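PDB 6EKT: protein P47 from Clostridium botulinum, which may be part of a progenitor toxin complex that protects botulinum neurotoxin in the host gut, and has a fold resembling tubular lipid-binding proteins. Local coordinates for residues Y45-Y55 / N164-Y175. Residues are numbered along the deposited sequence; the frame is centred on the assembly and turned at random.
Sequences YITKNNIQFLY and NAFIQNEKQISY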
ATOM      1  N   TYR A  45      21.523  -2.531 -15.666  1.00 47.55           N
ATOM      2  CA  TYR A  45      20.957  -3.301 -16.772  1.00 47.34           C
ATOM      3  C   TYR A  45      21.496  -2.855 -18.126  1.00 47.51           C
ATOM      4  O   TYR A  45      21.849  -3.703 -18.940  1.00 48.56           O
ATOM      5  CB  TYR A  45      19.429  -3.216 -16.792  1.00 44.40           C
ATOM      6  CG  TYR A  45      18.770  -4.105 -17.827  1.00 44.38           C
ATOM      7  CD1 TYR A  45      18.397  -5.419 -17.513  1.00 45.67           C
ATOM      8  CD2 TYR A  45      18.510  -3.638 -19.130  1.00 43.76           C
ATOM      9  CE1 TYR A  45      17.782  -6.238 -18.459  1.00 45.95           C
ATOM     10  CE2 TYR A  45      17.904  -4.455 -20.078  1.00 44.15           C
ATOM     11  CZ  TYR A  45      17.540  -5.750 -19.732  1.00 45.42           C
ATOM     12  OH  TYR A  45      16.940  -6.558 -20.664  1.00 46.85           O
ATOM     13  N   ILE A  46      21.514  -1.539 -18.368  1.00 46.66           N
ATOM     14  CA  ILE A  46      22.057  -0.970 -19.617  1.00 47.45           C
ATOM     15  C   ILE A  46      23.568  -1.246 -19.794  1.00 50.64           C
ATOM     16  O   ILE A  46      23.998  -1.693 -20.872  1.00 50.46           O
ATOM     17  CB  ILE A  46      21.691   0.535 -19.792  1.00 46.02           C
ATOM     18  CG1 ILE A  46      20.161   0.727 -19.882  1.00 43.82           C
ATOM     19  CG2 ILE A  46      22.360   1.154 -21.025  1.00 46.26           C
ATOM     20  CD1 ILE A  46      19.457  -0.004 -21.018  1.00 42.30           C
ATOM     21  N   THR A  47      24.347  -0.974 -18.749  1.00 52.53           N
ATOM     22  CA  THR A  47      25.794  -1.255 -18.733  1.00 57.16           C
ATOM     23  C   THR A  47      26.110  -2.750 -18.930  1.00 58.94           C
ATOM     24  O   THR A  47      26.866  -3.099 -19.841  1.00 59.72           O
ATOM     25  CB  THR A  47      26.470  -0.691 -17.453  1.00 58.85           C
ATOM     26  OG1 THR A  47      26.259   0.726 -17.390  1.00 58.21           O
ATOM     27  CG2 THR A  47      27.988  -0.983 -17.422  1.00 62.13           C
ATOM     28  N   LYS A  48      25.520  -3.617 -18.099  1.00 60.49           N
ATOM     29  CA  LYS A  48      25.854  -5.057 -18.096  1.00 63.08           C
ATOM     30  C   LYS A  48      25.541  -5.756 -19.428  1.00 63.25           C
ATOM     31  O   LYS A  48      26.213  -6.722 -19.801  1.00 64.27           O
ATOM     32  CB  LYS A  48      25.160  -5.792 -16.939  1.00 63.77           C
ATOM     33  CG  LYS A  48      25.943  -6.995 -16.434  1.00 68.07           C
ATOM     34  CD  LYS A  48      25.094  -8.019 -15.694  1.00 68.24           C
ATOM     35  CE  LYS A  48      25.872  -9.327 -15.606  1.00 70.79           C
ATOM     36  NZ  LYS A  48      25.156 -10.378 -14.828  1.00 72.01           N
ATOM     37  N   ASN A  49      24.530  -5.260 -20.139  1.00 60.99           N
ATOM     38  CA  ASN A  49      24.086  -5.896 -21.379  1.00 60.95           C
ATOM     39  C   ASN A  49      24.657  -5.254 -22.653  1.00 61.07           C
ATOM     40  O   ASN A  49      24.414  -5.757 -23.763  1.00 60.89           O
ATOM     41  CB  ASN A  49      22.556  -5.966 -21.423  1.00 58.81           C
ATOM     42  CG  ASN A  49      21.996  -7.074 -20.553  1.00 60.05           C
ATOM     43  OD1 ASN A  49      22.113  -8.252 -20.882  1.00 61.43           O
ATOM     44  ND2 ASN A  49      21.368  -6.699 -19.444  1.00 57.90           N
ATOM     45  N   ASN A  50      25.421  -4.163 -22.476  1.00 61.12           N
ATOM     46  CA  ASN A  50      26.058  -3.389 -23.566  1.00 61.90           C
ATOM     47  C   ASN A  50      25.123  -3.162 -24.749  1.00 59.72           C
ATOM     48  O   ASN A  50      25.435  -3.517 -25.891  1.00 60.32           O
ATOM     49  CB  ASN A  50      27.367  -4.043 -24.027  1.00 65.14           C
ATOM     50  CG  ASN A  50      28.359  -4.197 -22.900  1.00 67.75           C
ATOM     51  OD1 ASN A  50      29.131  -3.280 -22.602  1.00 69.38           O
ATOM     52  ND2 ASN A  50      28.345  -5.359 -22.263  1.00 69.24           N
ATOM     53  N   ILE A  51      23.968  -2.578 -24.443  1.00 56.99           N
ATOM     54  CA  ILE A  51      22.878  -2.418 -25.397  1.00 54.53           C
ATOM     55  C   ILE A  51      23.292  -1.539 -26.566  1.00 53.71           C
ATOM     56  O   ILE A  51      23.728  -0.394 -26.381  1.00 53.18           O
ATOM     57  CB  ILE A  51      21.605  -1.848 -24.714  1.00 52.89           C
ATOM     58  CG1 ILE A  51      21.189  -2.696 -23.486  1.00 52.64           C
ATOM     59  CG2 ILE A  51      20.470  -1.677 -25.718  1.00 50.96           C
ATOM     60  CD1 ILE A  51      20.661  -4.087 -23.793  1.00 52.76           C
ATOM     61  N   GLN A  52      23.178  -2.110 -27.762  1.00 53.05           N
ATOM     62  CA  GLN A  52      23.245  -1.336 -28.997  1.00 51.04           C
ATOM     63  C   GLN A  52      22.071  -1.634 -29.926  1.00 47.98           C
ATOM     64  O   GLN A  52      21.650  -2.789 -30.058  1.00 48.18           O
ATOM     65  CB  GLN A  52      24.602  -1.470 -29.697  1.00 53.59           C
ATOM     66  CG  GLN A  52      24.952  -2.834 -30.283  1.00 57.08           C
ATOM     67  CD  GLN A  52      26.087  -2.740 -31.296  1.00 58.71           C
ATOM     68  OE1 GLN A  52      25.871  -2.871 -32.503  1.00 59.44           O
ATOM     69  NE2 GLN A  52      27.295  -2.474 -30.812  1.00 59.59           N
ATOM     70  N   PHE A  53      21.529  -0.575 -30.521  1.00 43.32           N
ATOM     71  CA  PHE A  53      20.410  -0.682 -31.448  1.00 41.37           C
ATOM     72  C   PHE A  53      20.926  -0.378 -32.853  1.00 41.59           C
ATOM     73  O   PHE A  53      21.515   0.694 -33.086  1.00 40.71           O
ATOM     74  CB  PHE A  53      19.275   0.322 -31.107  1.00 38.54           C
ATOM     75  CG  PHE A  53      18.477   0.007 -29.848  1.00 37.94           C
ATOM     76  CD1 PHE A  53      18.657  -1.176 -29.109  1.00 38.88           C
ATOM     77  CD2 PHE A  53      17.497   0.914 -29.415  1.00 35.94           C
ATOM     78  CE1 PHE A  53      17.887  -1.429 -27.970  1.00 37.98           C
ATOM     79  CE2 PHE A  53      16.730   0.663 -28.281  1.00 36.49           C
ATOM     80  CZ  PHE A  53      16.927  -0.505 -27.558  1.00 37.07           C
ATOM     81  N   LEU A  54      20.708  -1.331 -33.763  1.00 42.35           N
ATOM     82  CA  LEU A  54      20.916  -1.143 -35.207  1.00 43.55           C
ATOM     83  C   LEU A  54      19.600  -1.226 -35.977  1.00 42.83           C
ATOM     84  O   LEU A  54      18.719  -2.019 -35.637  1.00 42.79           O
ATOM     85  CB  LEU A  54      21.870  -2.209 -35.779  1.00 45.95           C
ATOM     86  CG  LEU A  54      23.244  -2.463 -35.151  1.00 48.55           C
ATOM     87  CD1 LEU A  54      23.808  -3.825 -35.567  1.00 51.28           C
ATOM     88  CD2 LEU A  54      24.201  -1.366 -35.575  1.00 49.43           C
ATOM     89  N   TYR A  55      19.500  -0.417 -37.032  1.00 43.05           N
ATOM     90  CA  TYR A  55      18.399  -0.481 -37.982  1.00 42.94           C
ATOM     91  C   TYR A  55      18.917  -0.123 -39.379  1.00 43.07           C
ATOM     92  O   TYR A  55      19.671   0.837 -39.539  1.00 41.67           O
ATOM     93  CB  TYR A  55      17.241   0.443 -37.572  1.00 42.14           C
ATOM     94  CG  TYR A  55      16.187   0.587 -38.651  1.00 41.98           C
ATOM     95  CD1 TYR A  55      15.160  -0.369 -38.795  1.00 42.49           C
ATOM     96  CD2 TYR A  55      16.232   1.651 -39.552  1.00 41.32           C
ATOM     97  CE1 TYR A  55      14.206  -0.249 -39.807  1.00 41.88           C
ATOM     98  CE2 TYR A  55      15.287   1.774 -40.562  1.00 41.18           C
ATOM     99  CZ  TYR A  55      14.282   0.826 -40.679  1.00 41.63           C
ATOM    100  OH  TYR A  55      13.353   0.964 -41.679  1.00 42.61           O
ATOM    101  N   ASN A 164      12.468   3.802 -35.463  1.00 34.25           N
ATOM    102  CA  ASN A 164      12.711   2.577 -36.222  1.00 34.93           C
ATOM    103  C   ASN A 164      13.576   1.640 -35.408  1.00 34.99           C
ATOM    104  O   ASN A 164      13.230   0.464 -35.244  1.00 35.46           O
ATOM    105  CB  ASN A 164      13.427   2.860 -37.542  1.00 35.56           C
ATOM    106  CG  ASN A 164      12.490   3.230 -38.671  1.00 36.48           C
ATOM    107  OD1 ASN A 164      12.844   4.054 -39.502  1.00 34.98           O
ATOM    108  ND2 ASN A 164      11.315   2.613 -38.726  1.00 37.44           N
ATOM    109  N   ALA A 165      14.685   2.178 -34.893  1.00 34.38           N
ATOM    110  CA  ALA A 165      15.655   1.390 -34.154  1.00 35.22           C
ATOM    111  C   ALA A 165      15.081   0.840 -32.827  1.00 35.01           C
ATOM    112  O   ALA A 165      15.272  -0.341 -32.503  1.00 35.11           O
ATOM    113  CB  ALA A 165      16.935   2.188 -33.932  1.00 34.97           C
ATOM    114  N   PHE A 166      14.343   1.669 -32.091  1.00 34.44           N
ATOM    115  CA  PHE A 166      13.722   1.198 -30.839  1.00 35.38           C
ATOM    116  C   PHE A 166      12.749   0.049 -31.073  1.00 36.45           C
ATOM    117  O   PHE A 166      12.904  -1.019 -30.472  1.00 37.73           O
ATOM    118  CB  PHE A 166      13.068   2.351 -30.052  1.00 33.87           C
ATOM    119  CG  PHE A 166      14.023   3.074 -29.141  1.00 33.89           C
ATOM    120  CD1 PHE A 166      15.137   3.744 -29.652  1.00 34.46           C
ATOM    121  CD2 PHE A 166      13.815   3.085 -27.759  1.00 33.73           C
ATOM    122  CE1 PHE A 166      16.032   4.403 -28.811  1.00 34.89           C
ATOM    123  CE2 PHE A 166      14.709   3.731 -26.910  1.00 33.92           C
ATOM    124  CZ  PHE A 166      15.812   4.398 -27.436  1.00 35.07           C
ATOM    125  N   ILE A 167      11.789   0.245 -31.975  1.00 36.94           N
ATOM    126  CA  ILE A 167      10.778  -0.780 -32.251  1.00 38.71           C
ATOM    127  C   ILE A 167      11.434  -2.072 -32.758  1.00 40.81           C
ATOM    128  O   ILE A 167      11.118  -3.160 -32.253  1.00 40.77           O
ATOM    129  CB  ILE A 167       9.634  -0.279 -33.164  1.00 38.95           C
ATOM    130  CG1 ILE A 167       8.764   0.728 -32.396  1.00 38.19           C
ATOM    131  CG2 ILE A 167       8.773  -1.439 -33.675  1.00 39.64           C
ATOM    132  CD1 ILE A 167       8.002   1.697 -33.275  1.00 38.33           C
ATOM    133  N   GLN A 168      12.380  -1.958 -33.689  1.00 41.54           N
ATOM    134  CA  GLN A 168      13.032  -3.157 -34.212  1.00 45.08           C
ATOM    135  C   GLN A 168      13.865  -3.916 -33.160  1.00 45.22           C
ATOM    136  O   GLN A 168      14.031  -5.127 -33.273  1.00 48.26           O
ATOM    137  CB  GLN A 168      13.844  -2.856 -35.478  1.00 47.53           C
ATOM    138  CG  GLN A 168      14.126  -4.098 -36.314  1.00 52.07           C
ATOM    139  CD  GLN A 168      15.266  -3.885 -37.264  1.00 55.06           C
ATOM    140  OE1 GLN A 168      16.425  -3.862 -36.858  1.00 58.60           O
ATOM    141  NE2 GLN A 168      14.949  -3.720 -38.541  1.00 56.92           N
ATOM    142  N   ASN A 169      14.348  -3.215 -32.134  1.00 43.58           N
ATOM    143  CA  ASN A 169      15.202  -3.808 -31.097  1.00 44.80           C
ATOM    144  C   ASN A 169      14.486  -4.015 -29.757  1.00 44.52           C
ATOM    145  O   ASN A 169      15.129  -4.174 -28.711  1.00 44.53           O
ATOM    146  CB  ASN A 169      16.431  -2.938 -30.877  1.00 43.97           C
ATOM    147  CG  ASN A 169      17.433  -3.047 -31.996  1.00 45.33           C
ATOM    148  OD1 ASN A 169      18.273  -3.946 -32.004  1.00 46.87           O
ATOM    149  ND2 ASN A 169      17.360  -2.122 -32.946  1.00 43.93           N
ATOM    150  N   GLU A 170      13.158  -4.032 -29.809  1.00 44.65           N
ATOM    151  CA  GLU A 170      12.302  -4.166 -28.635  1.00 46.88           C
ATOM    152  C   GLU A 170      12.655  -5.404 -27.758  1.00 47.60           C
ATOM    153  O   GLU A 170      12.728  -5.285 -26.544  1.00 45.76           O
ATOM    154  CB  GLU A 170      10.831  -4.102 -29.083  1.00 48.39           C
ATOM    155  CG  GLU A 170       9.796  -4.777 -28.205  1.00 54.00           C
ATOM    156  CD  GLU A 170       9.426  -6.162 -28.700  1.00 57.54           C
ATOM    157  OE1 GLU A 170       9.182  -6.317 -29.919  1.00 60.37           O
ATOM    158  OE2 GLU A 170       9.366  -7.089 -27.864  1.00 59.90           O
ATOM    159  N   LYS A 171      12.949  -6.544 -28.386  1.00 48.94           N
ATOM    160  CA  LYS A 171      13.311  -7.775 -27.657  1.00 51.48           C
ATOM    161  C   LYS A 171      14.558  -7.666 -26.780  1.00 50.76           C
ATOM    162  O   LYS A 171      14.740  -8.451 -25.858  1.00 51.31           O
ATOM    163  CB  LYS A 171      13.440  -8.970 -28.616  1.00 55.64           C
ATOM    164  CG  LYS A 171      12.150  -9.330 -29.350  1.00 57.72           C
ATOM    165  CD  LYS A 171      11.156 -10.089 -28.468  1.00 60.20           C
ATOM    166  CE  LYS A 171       9.789 -10.208 -29.136  1.00 60.62           C
ATOM    167  NZ  LYS A 171       9.819 -10.966 -30.423  1.00 61.04           N
ATOM    168  N   GLN A 172      15.396  -6.673 -27.050  1.00 49.68           N
ATOM    169  CA  GLN A 172      16.639  -6.470 -26.299  1.00 49.49           C
ATOM    170  C   GLN A 172      16.462  -5.893 -24.903  1.00 47.49           C
ATOM    171  O   GLN A 172      17.333  -6.062 -24.051  1.00 46.83           O
ATOM    172  CB  GLN A 172      17.563  -5.541 -27.061  1.00 50.51           C
ATOM    173  CG  GLN A 172      18.357  -6.200 -28.167  1.00 52.66           C
ATOM    174  CD  GLN A 172      19.680  -5.509 -28.341  1.00 52.65           C
ATOM    175  OE1 GLN A 172      20.550  -5.594 -27.475  1.00 54.03           O
ATOM    176  NE2 GLN A 172      19.835  -4.805 -29.445  1.00 52.37           N
ATOM    177  N   ILE A 173      15.366  -5.169 -24.703  1.00 45.28           N
ATOM    178  CA  ILE A 173      15.062  -4.538 -23.436  1.00 43.80           C
ATOM    179  C   ILE A 173      13.990  -5.386 -22.754  1.00 43.53           C
ATOM    180  O   ILE A 173      12.855  -5.468 -23.244  1.00 42.12           O
ATOM    181  CB  ILE A 173      14.581  -3.068 -23.628  1.00 42.96           C
ATOM    182  CG1 ILE A 173      15.588  -2.238 -24.447  1.00 43.04           C
ATOM    183  CG2 ILE A 173      14.204  -2.424 -22.287  1.00 41.86           C
ATOM    184  CD1 ILE A 173      16.961  -2.019 -23.825  1.00 43.70           C
ATOM    185  N   SER A 174      14.381  -6.039 -21.654  1.00 44.04           N
ATOM    186  CA  SER A 174      13.477  -6.810 -20.790  1.00 43.37           C
ATOM    187  C   SER A 174      13.665  -6.418 -19.332  1.00 42.58           C
ATOM    188  O   SER A 174      13.551  -7.284 -18.450  1.00 43.54           O
ATOM    189  CB  SER A 174      13.755  -8.324 -20.883  1.00 46.61           C
ATOM    190  OG  SER A 174      13.935  -8.777 -22.204  1.00 49.81           O
ATOM    191  N   TYR A 175      13.957  -5.146 -19.050  1.00 39.70           N
ATOM    192  CA  TYR A 175      14.093  -4.728 -17.662  1.00 38.74           C
ATOM    193  C   TYR A 175      12.748  -4.868 -16.921  1.00 36.72           C
ATOM    194  O   TYR A 175      11.709  -4.418 -17.420  1.00 34.74           O
ATOM    195  CB  TYR A 175      14.678  -3.314 -17.517  1.00 38.68           C
ATOM    196  CG  TYR A 175      14.816  -2.917 -16.072  1.00 39.83           C
ATOM    197  CD1 TYR A 175      15.914  -3.342 -15.316  1.00 41.11           C
ATOM    198  CD2 TYR A 175      13.814  -2.164 -15.433  1.00 38.45           C
ATOM    199  CE1 TYR A 175      16.029  -3.003 -13.974  1.00 42.56           C
ATOM    200  CE2 TYR A 175      13.921  -1.818 -14.095  1.00 38.83           C
ATOM    201  CZ  TYR A 175      15.024  -2.236 -13.370  1.00 41.21           C
ATOM    202  OH  TYR A 175      15.118  -1.901 -12.036  1.00 42.07           O
TER
HETATM  203  O   HOH W   1      20.287  -4.078 -33.428  1.00 37.80           O
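Gln-172 and Asn-169 reach with their amides to the backbone of strand 52-57: Gln-172 NE2 donates to Gln-52 O at 2.8 Å. The same amide nitrogen also donates to Asn-169 OD1. Asn-169 ND2 is shared between two backbone carbonyls, Leu-54 O at 3.0 Å and Ala-165 O in the last turn of helix 152-168. The bond to Leu-54 O arrives from above the carbonyl plane, 44° out of it. A water links Asn-169 OD1 to Leu-54 N. The Asn-169 amide is thus gripped at both ends, which fixes its rotation. Farther along, Ser-174 N donates to Tyr-45 OH at 2.8 Å, and a weak bond runs from that hydroxyl to Gln-172 O.

The rings carry the rest. Phe-53 lies with one face under Asn-169 CB, 3.7 Å from the ring centroid, and the ring and the amide are nearly parallel. With CG anti to its carbonyl carbon (chi1 -71°), Phe-53 drives its CD2-CE2 edge into the face of Phe-166, a T-shaped pair with planes at 88°. Its CZ meets Ile-173 CG1. Ile-173 CD1 also touches Ile-51 CG2. Asn-164 CB stands over the centre of the Tyr-55 ring, 3.5 Å from the centroid, and its amide stacks on that face. Asn-164 OD1 accepts from Lys-160 NZ. Tyr-175 CB makes a CH-pi contact with one face of Tyr-45, while Asn-49 ND2 lies over the opposite face.

Trp-71 and Phe-68 also pack on Phe-53. The end of helix 152-168 lies roughly at right angles across strand 52-57, an outermost strand of its antiparallel sheet. It packs on the strand's side chains, and the turn after it bonds two of the strand's carbonyls. The elongated fold resembles tubular lipid-binding (TULIP) superfamily proteins.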